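Local coordinates for protein restriction endonuclease S subunits (Thermoanaerobacter tengcongensis, PDB 3OKG) that probably serves as the DNA-specificity subunit of a type I restriction-modification methyltransferase, recognising target DNA through two target-recognition domains spaced by long coiled-coil helices, at residues 211-214 and 215-219; 328-331 and 332-335. One frame throughout, in Å; residues are numbered along the deposited sequence.

Contact 1 is the last turn of the long helix 174-216 and contact 2 the end of helix 324-333; their centres lie 11 Å apart. The two helix ends touch through aromatic side chains. Phe217 of contact 1 meets Tyr330 of contact 2 in an edge-to-face pair, with 3.3 Å between Phe217 CD1 and Tyr330 CD1. Beside it, Phe217 O and Tyr333 OH, 3.3 Å apart, probably share a hydrogen bond, and Leu213 CB packs on Tyr333 CD1 at 3.9 Å. The end of a helix that spans the elongated subunit is thus fastened to a helix of the second specificity domain. The model holds no DNA, so both contacts are read as architecture.

Contact 1 (211-214 and 215-219); sequences TALA and EVFPH
The C-terminal turn of helix 174-216 closes here, with Leu213 and Phe217, one turn apart, packed side by side as the chain leaves the helix. The exit is gripped by Leu213 O, which takes the N-H of Phe217 at 2.8 Å; the donor sits nearly along the C=O axis (C=O...N angle 164°), though the bond is bent at its hydrogen. Before it come the ordinary helical bonds from Val216 N to Ala212 O, 3.2 Å, and from Glu215 N to Thr211 O. Phe217 is the first residue with non-helical backbone angles.

Leu213 and Phe217 point their side chains the same way. In both, CG stands anti to the carbonyl carbon and beside the backbone N (chi1 -67° and -61°), which brings the leucine methyl CD2 alongside one flank of the phenyl ring, 3.7 Å from Phe217 CE2. The carbonyl Leu213 O comes close as well, 3.2 Å from Phe217 CB, and approaches the ring obliquely. Val216 supplies a lid: its methyl CG2 sits over the centre of one Phe217 ring face, 3.6 Å above the plane. Replacing Phe217 with an alanine would probably leave Leu213 CD2 and Val216 CG2 without their aromatic partner and open a gap at the helix end.

Thr211 turns its OG1 back to Leu207 O, a turn earlier, while Glu215 reaches out from the exposed side. Ala212, Leu213 and Val216 lie against helix 365-388, where they meet Tyr374, Leu375 and Ile371; Phe217 also makes an edge-to-face pair with Trp326, so the helix end is lodged between helices 365-388 and 324-333.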
ATOM      1  N   THR A 211      16.312 -19.360   2.927  1.00 25.80           N
ATOM      2  CA  THR A 211      17.418 -20.222   2.521  1.00 27.15           C
ATOM      3  C   THR A 211      18.692 -19.968   3.328  1.00 33.45           C
ATOM      4  O   THR A 211      19.396 -20.912   3.734  1.00 30.22           O
ATOM      5  CB  THR A 211      17.736 -20.042   1.011  1.00 40.88           C
ATOM      6  OG1 THR A 211      16.632 -20.514   0.230  1.00 43.14           O
ATOM      7  CG2 THR A 211      18.983 -20.816   0.631  1.00 39.75           C
ATOM      8  N   ALA A 212      19.005 -18.699   3.554  1.00 27.55           N
ATOM      9  CA  ALA A 212      20.200 -18.352   4.326  1.00 26.52           C
ATOM     10  C   ALA A 212      20.094 -18.846   5.786  1.00 26.34           C
ATOM     11  O   ALA A 212      21.061 -19.340   6.342  1.00 28.73           O
ATOM     12  CB  ALA A 212      20.459 -16.837   4.288  1.00 27.85           C
ATOM     13  N   LEU A 213      18.922 -18.700   6.392  1.00 24.73           N
ATOM     14  CA  LEU A 213      18.750 -19.089   7.784  1.00 24.71           C
ATOM     15  C   LEU A 213      18.859 -20.610   7.898  1.00 33.09           C
ATOM     16  O   LEU A 213      19.519 -21.120   8.803  1.00 30.12           O
ATOM     17  CB  LEU A 213      17.412 -18.607   8.327  1.00 23.33           C
ATOM     18  CG  LEU A 213      17.227 -17.074   8.469  1.00 23.43           C
ATOM     19  CD1 LEU A 213      15.760 -16.731   8.666  1.00 30.00           C
ATOM     20  CD2 LEU A 213      18.019 -16.555   9.653  1.00 23.12           C
ATOM     21  N   ALA A 214      18.209 -21.323   6.976  1.00 25.27           N
ATOM     22  CA  ALA A 214      18.252 -22.798   6.933  1.00 33.59           C
ATOM     23  C   ALA A 214      19.670 -23.344   6.829  1.00 33.35           C
ATOM     24  O   ALA A 214      19.990 -24.407   7.360  1.00 34.85           O
ATOM     25  CB  ALA A 214      17.402 -23.332   5.777  1.00 34.79           C
ATOM     26  N   GLU A 215      20.528 -22.621   6.137  1.00 26.32           N
ATOM     27  CA  GLU A 215      21.903 -23.055   5.970  1.00 28.15           C
ATOM     28  C   GLU A 215      22.718 -22.861   7.249  1.00 37.81           C
ATOM     29  O   GLU A 215      23.474 -23.752   7.666  1.00 29.01           O
ATOM     30  CB  GLU A 215      22.520 -22.284   4.804  1.00 37.73           C
ATOM     31  CG  GLU A 215      23.916 -22.648   4.462  1.00 50.12           C
ATOM     32  CD  GLU A 215      24.235 -22.258   3.042  1.00 68.38           C
ATOM     33  OE1 GLU A 215      23.405 -21.544   2.439  1.00 64.30           O
ATOM     34  OE2 GLU A 215      25.297 -22.666   2.529  1.00 73.68           O
ATOM     35  N   VAL A 216      22.559 -21.712   7.897  1.00 24.54           N
ATOM     36  CA  VAL A 216      23.389 -21.430   9.069  1.00 29.72           C
ATOM     37  C   VAL A 216      22.830 -22.098  10.316  1.00 25.91           C
ATOM     38  O   VAL A 216      23.552 -22.281  11.306  1.00 34.42           O
ATOM     39  CB  VAL A 216      23.581 -19.911   9.334  1.00 28.70           C
ATOM     40  CG1 VAL A 216      24.252 -19.233   8.151  1.00 38.88           C
ATOM     41  CG2 VAL A 216      22.257 -19.262   9.653  1.00 32.28           C
ATOM     42  N   PHE A 217      21.539 -22.415  10.281  1.00 24.82           N
ATOM     43  CA  PHE A 217      20.859 -23.031  11.412  1.00 24.53           C
ATOM     44  C   PHE A 217      20.368 -24.415  11.020  1.00 22.14           C
ATOM     45  O   PHE A 217      19.225 -24.587  10.597  1.00 29.55           O
ATOM     46  CB  PHE A 217      19.686 -22.164  11.871  1.00 26.46           C
ATOM     47  CG  PHE A 217      20.088 -20.790  12.326  1.00 33.75           C
ATOM     48  CD1 PHE A 217      21.175 -20.615  13.166  1.00 31.79           C
ATOM     49  CD2 PHE A 217      19.380 -19.673  11.913  1.00 33.20           C
ATOM     50  CE1 PHE A 217      21.548 -19.352  13.586  1.00 28.56           C
ATOM     51  CE2 PHE A 217      19.748 -18.409  12.330  1.00 30.66           C
ATOM     52  CZ  PHE A 217      20.834 -18.247  13.168  1.00 26.38           C
ATOM     53  N   PRO A 218      21.249 -25.398  11.158  1.00 23.81           N
ATOM     54  CA  PRO A 218      20.956 -26.773  10.730  1.00 28.70           C
ATOM     55  C   PRO A 218      20.348 -27.467  11.967  1.00 44.33           C
ATOM     56  O   PRO A 218      20.348 -26.903  13.050  1.00 28.65           O
ATOM     57  CB  PRO A 218      22.309 -27.404  10.401  1.00 26.65           C
ATOM     58  CG  PRO A 218      23.349 -26.373  10.602  1.00 31.21           C
ATOM     59  CD  PRO A 218      22.731 -25.136  11.167  1.00 24.87           C
ATOM     60  N   HIS A 219      19.827 -28.678  11.801  1.00 34.57           N
ATOM     61  CA  HIS A 219      19.231 -29.405  12.922  1.00 36.03           C
ATOM     62  C   HIS A 219      20.340 -29.827  13.876  1.00 23.59           C
ATOM     63  O   HIS A 219      21.469 -30.068  13.447  1.00 28.30           O
ATOM     64  CB  HIS A 219      18.472 -30.624  12.405  1.00 43.60           C
ATOM     65  CG  HIS A 219      17.833 -31.441  13.480  1.00 56.63           C
ATOM     66  ND1 HIS A 219      16.608 -31.121  14.028  1.00 55.16           N
ATOM     67  CD2 HIS A 219      18.242 -32.574  14.105  1.00 50.21           C
ATOM     68  CE1 HIS A 219      16.293 -32.017  14.947  1.00 57.49           C
ATOM     69  NE2 HIS A 219      17.267 -32.911  15.011  1.00 56.66           N
TER

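Contact 2 (328-331 and 332-335); sequences LYYL and HYLE
Tyr330 and Leu334, one turn apart, make the tight side of this helix end. Leu334 lays its branch point over one face of the phenol: CG is 4.1 Å from the ring centroid and only 10° off the ring normal, a CH-pi contact. Its methyl CD1 reaches toward the outer part of the ring, 3.5 Å from Tyr330 CE2. The two side chains cross obliquely. Tyr330 can lie beneath the leucine because its CG is swung anti to the backbone N (chi1 -170°), carrying the ring forward along the helix toward Leu334. The hydroxyl at the far end is held by Phe359 O, a bond that should help to fix the ring's position.

The backbone tightens the same spot. Tyr330 O accepts Leu334 N at 2.9 Å and has Leu334 CG only 3.3 Å away; a weak second bond runs from Leu334 N to Leu331 O. One residue on, Glu335 N bonds to His332 O at 2.9 Å. Tyr333 N reaches Tyr329 O in a nearly straight bond, 2.9 Å with 172° at the hydrogen.

Tyr333 turns its ring from the preceding turn toward the end of helix 174-216, meeting Tyr330 lightly, Tyr330 CD1 to Tyr333 CD2 at 4.5 Å. The solvent side is looser: His332 is exposed and leads its imidazole outward, touching the earlier turn mainly through CB, and Glu335 is poorly ordered. Deeper in, the Tyr329 hydroxyl is hydrogen-bonded to Asp376 OD1 and Leu331 rests on Thr300 of strand 300-302.

The arrangement is an i to i+4 aromatic-aliphatic pair with a CH-pi contact on the last turn of a helix, at the break between helices 324-333 and 335-338 in the second specificity domain.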
ATOM      1  N   LEU A 328      19.097 -13.822  18.502  1.00 26.19           N
ATOM      2  CA  LEU A 328      17.844 -13.287  17.984  1.00 28.15           C
ATOM      3  C   LEU A 328      17.438 -13.919  16.652  1.00 28.33           C
ATOM      4  O   LEU A 328      16.279 -14.305  16.465  1.00 25.50           O
ATOM      5  CB  LEU A 328      17.951 -11.765  17.817  1.00 26.30           C
ATOM      6  CG  LEU A 328      16.610 -11.043  17.711  1.00 33.39           C
ATOM      7  CD1 LEU A 328      15.779 -11.363  18.930  1.00 29.74           C
ATOM      8  CD2 LEU A 328      16.804  -9.515  17.590  1.00 39.04           C
ATOM      9  N   TYR A 329      18.365 -13.987  15.706  1.00 21.16           N
ATOM     10  CA  TYR A 329      18.057 -14.639  14.433  1.00 24.86           C
ATOM     11  C   TYR A 329      17.638 -16.089  14.625  1.00 33.53           C
ATOM     12  O   TYR A 329      16.736 -16.586  13.951  1.00 21.76           O
ATOM     13  CB  TYR A 329      19.250 -14.597  13.496  1.00 24.86           C
ATOM     14  CG  TYR A 329      19.281 -13.351  12.648  1.00 33.13           C
ATOM     15  CD1 TYR A 329      20.322 -12.440  12.766  1.00 21.35           C
ATOM     16  CD2 TYR A 329      18.254 -13.080  11.743  1.00 24.19           C
ATOM     17  CE1 TYR A 329      20.359 -11.283  11.992  1.00 23.30           C
ATOM     18  CE2 TYR A 329      18.273 -11.919  10.968  1.00 24.32           C
ATOM     19  CZ  TYR A 329      19.321 -11.032  11.109  1.00 33.30           C
ATOM     20  OH  TYR A 329      19.351  -9.892  10.349  1.00 30.81           O
ATOM     21  N   TYR A 330      18.312 -16.777  15.544  1.00 23.22           N
ATOM     22  CA  TYR A 330      18.021 -18.203  15.763  1.00 22.39           C
ATOM     23  C   TYR A 330      16.615 -18.374  16.319  1.00 23.81           C
ATOM     24  O   TYR A 330      15.844 -19.185  15.821  1.00 25.78           O
ATOM     25  CB  TYR A 330      19.031 -18.797  16.737  1.00 23.77           C
ATOM     26  CG  TYR A 330      18.967 -20.312  16.836  1.00 23.18           C
ATOM     27  CD1 TYR A 330      19.131 -21.103  15.718  1.00 26.94           C
ATOM     28  CD2 TYR A 330      18.764 -20.938  18.068  1.00 26.28           C
ATOM     29  CE1 TYR A 330      19.084 -22.493  15.807  1.00 25.96           C
ATOM     30  CE2 TYR A 330      18.714 -22.318  18.167  1.00 24.36           C
ATOM     31  CZ  TYR A 330      18.880 -23.085  17.049  1.00 25.50           C
ATOM     32  OH  TYR A 330      18.840 -24.455  17.126  1.00 28.20           O
ATOM     33  N   LEU A 331      16.278 -17.582  17.333  1.00 26.41           N
ATOM     34  CA  LEU A 331      14.955 -17.642  17.949  1.00 26.34           C
ATOM     35  C   LEU A 331      13.846 -17.308  16.960  1.00 30.12           C
ATOM     36  O   LEU A 331      12.769 -17.903  17.001  1.00 31.46           O
ATOM     37  CB  LEU A 331      14.861 -16.695  19.149  1.00 28.76           C
ATOM     38  CG  LEU A 331      15.733 -17.006  20.369  1.00 34.36           C
ATOM     39  CD1 LEU A 331      15.615 -15.866  21.373  1.00 34.17           C
ATOM     40  CD2 LEU A 331      15.394 -18.351  21.026  1.00 34.49           C
ATOM     41  N   HIS A 332      14.114 -16.364  16.072  1.00 36.50           N
ATOM     42  CA  HIS A 332      13.146 -15.987  15.048  1.00 32.94           C
ATOM     43  C   HIS A 332      12.947 -17.151  14.092  1.00 45.23           C
ATOM     44  O   HIS A 332      11.816 -17.550  13.844  1.00 42.19           O
ATOM     45  CB  HIS A 332      13.585 -14.721  14.302  1.00 51.61           C
ATOM     46  CG  HIS A 332      12.507 -14.111  13.458  1.00 67.61           C
ATOM     47  ND1 HIS A 332      12.605 -13.998  12.086  1.00 80.48           N
ATOM     48  CD2 HIS A 332      11.300 -13.590  13.792  1.00 70.31           C
ATOM     49  CE1 HIS A 332      11.510 -13.427  11.614  1.00 66.46           C
ATOM     50  NE2 HIS A 332      10.703 -13.170  12.627  1.00 82.52           N
ATOM     51  N   TYR A 333      14.049 -17.698  13.576  1.00 30.18           N
ATOM     52  CA  TYR A 333      14.015 -18.885  12.730  1.00 39.07           C
ATOM     53  C   TYR A 333      13.274 -20.058  13.378  1.00 38.09           C
ATOM     54  O   TYR A 333      12.615 -20.827  12.692  1.00 37.06           O
ATOM     55  CB  TYR A 333      15.440 -19.293  12.346  1.00 38.31           C
ATOM     56  CG  TYR A 333      15.577 -20.642  11.681  1.00 35.66           C
ATOM     57  CD1 TYR A 333      15.033 -20.887  10.423  1.00 45.88           C
ATOM     58  CD2 TYR A 333      16.286 -21.664  12.300  1.00 45.47           C
ATOM     59  CE1 TYR A 333      15.179 -22.127   9.809  1.00 38.83           C
ATOM     60  CE2 TYR A 333      16.434 -22.898  11.705  1.00 51.98           C
ATOM     61  CZ  TYR A 333      15.884 -23.133  10.466  1.00 48.78           C
ATOM     62  OH  TYR A 333      16.050 -24.384   9.897  1.00 45.28           O
ATOM     63  N   LEU A 334      13.386 -20.191  14.698  1.00 32.13           N
ATOM     64  CA  LEU A 334      12.736 -21.274  15.429  1.00 34.19           C
ATOM     65  C   LEU A 334      11.294 -20.963  15.820  1.00 44.63           C
ATOM     66  O   LEU A 334      10.664 -21.754  16.518  1.00 42.12           O
ATOM     67  CB  LEU A 334      13.493 -21.583  16.723  1.00 36.61           C
ATOM     68  CG  LEU A 334      14.881 -22.227  16.707  1.00 41.50           C
ATOM     69  CD1 LEU A 334      15.250 -22.659  18.134  1.00 34.27           C
ATOM     70  CD2 LEU A 334      14.934 -23.401  15.737  1.00 48.08           C
ATOM     71  N   GLU A 335      10.767 -19.815  15.407  1.00 47.88           N
ATOM     72  CA  GLU A 335       9.463 -19.392  15.924  1.00 54.01           C
ATOM     73  C   GLU A 335       8.334 -20.433  15.743  1.00 47.20           C
ATOM     74  O   GLU A 335       7.578 -20.694  16.678  1.00 54.71           O
ATOM     75  CB  GLU A 335       9.057 -18.013  15.389  1.00 51.96           C
ATOM     76  CG  GLU A 335       7.931 -17.364  16.196  1.00 66.20           C
ATOM     77  CD  GLU A 335       7.782 -15.871  15.931  1.00 76.44           C
ATOM     78  OE1 GLU A 335       6.784 -15.283  16.406  1.00 84.46           O
ATOM     79  OE2 GLU A 335       8.657 -15.283  15.256  1.00 79.48           O
TER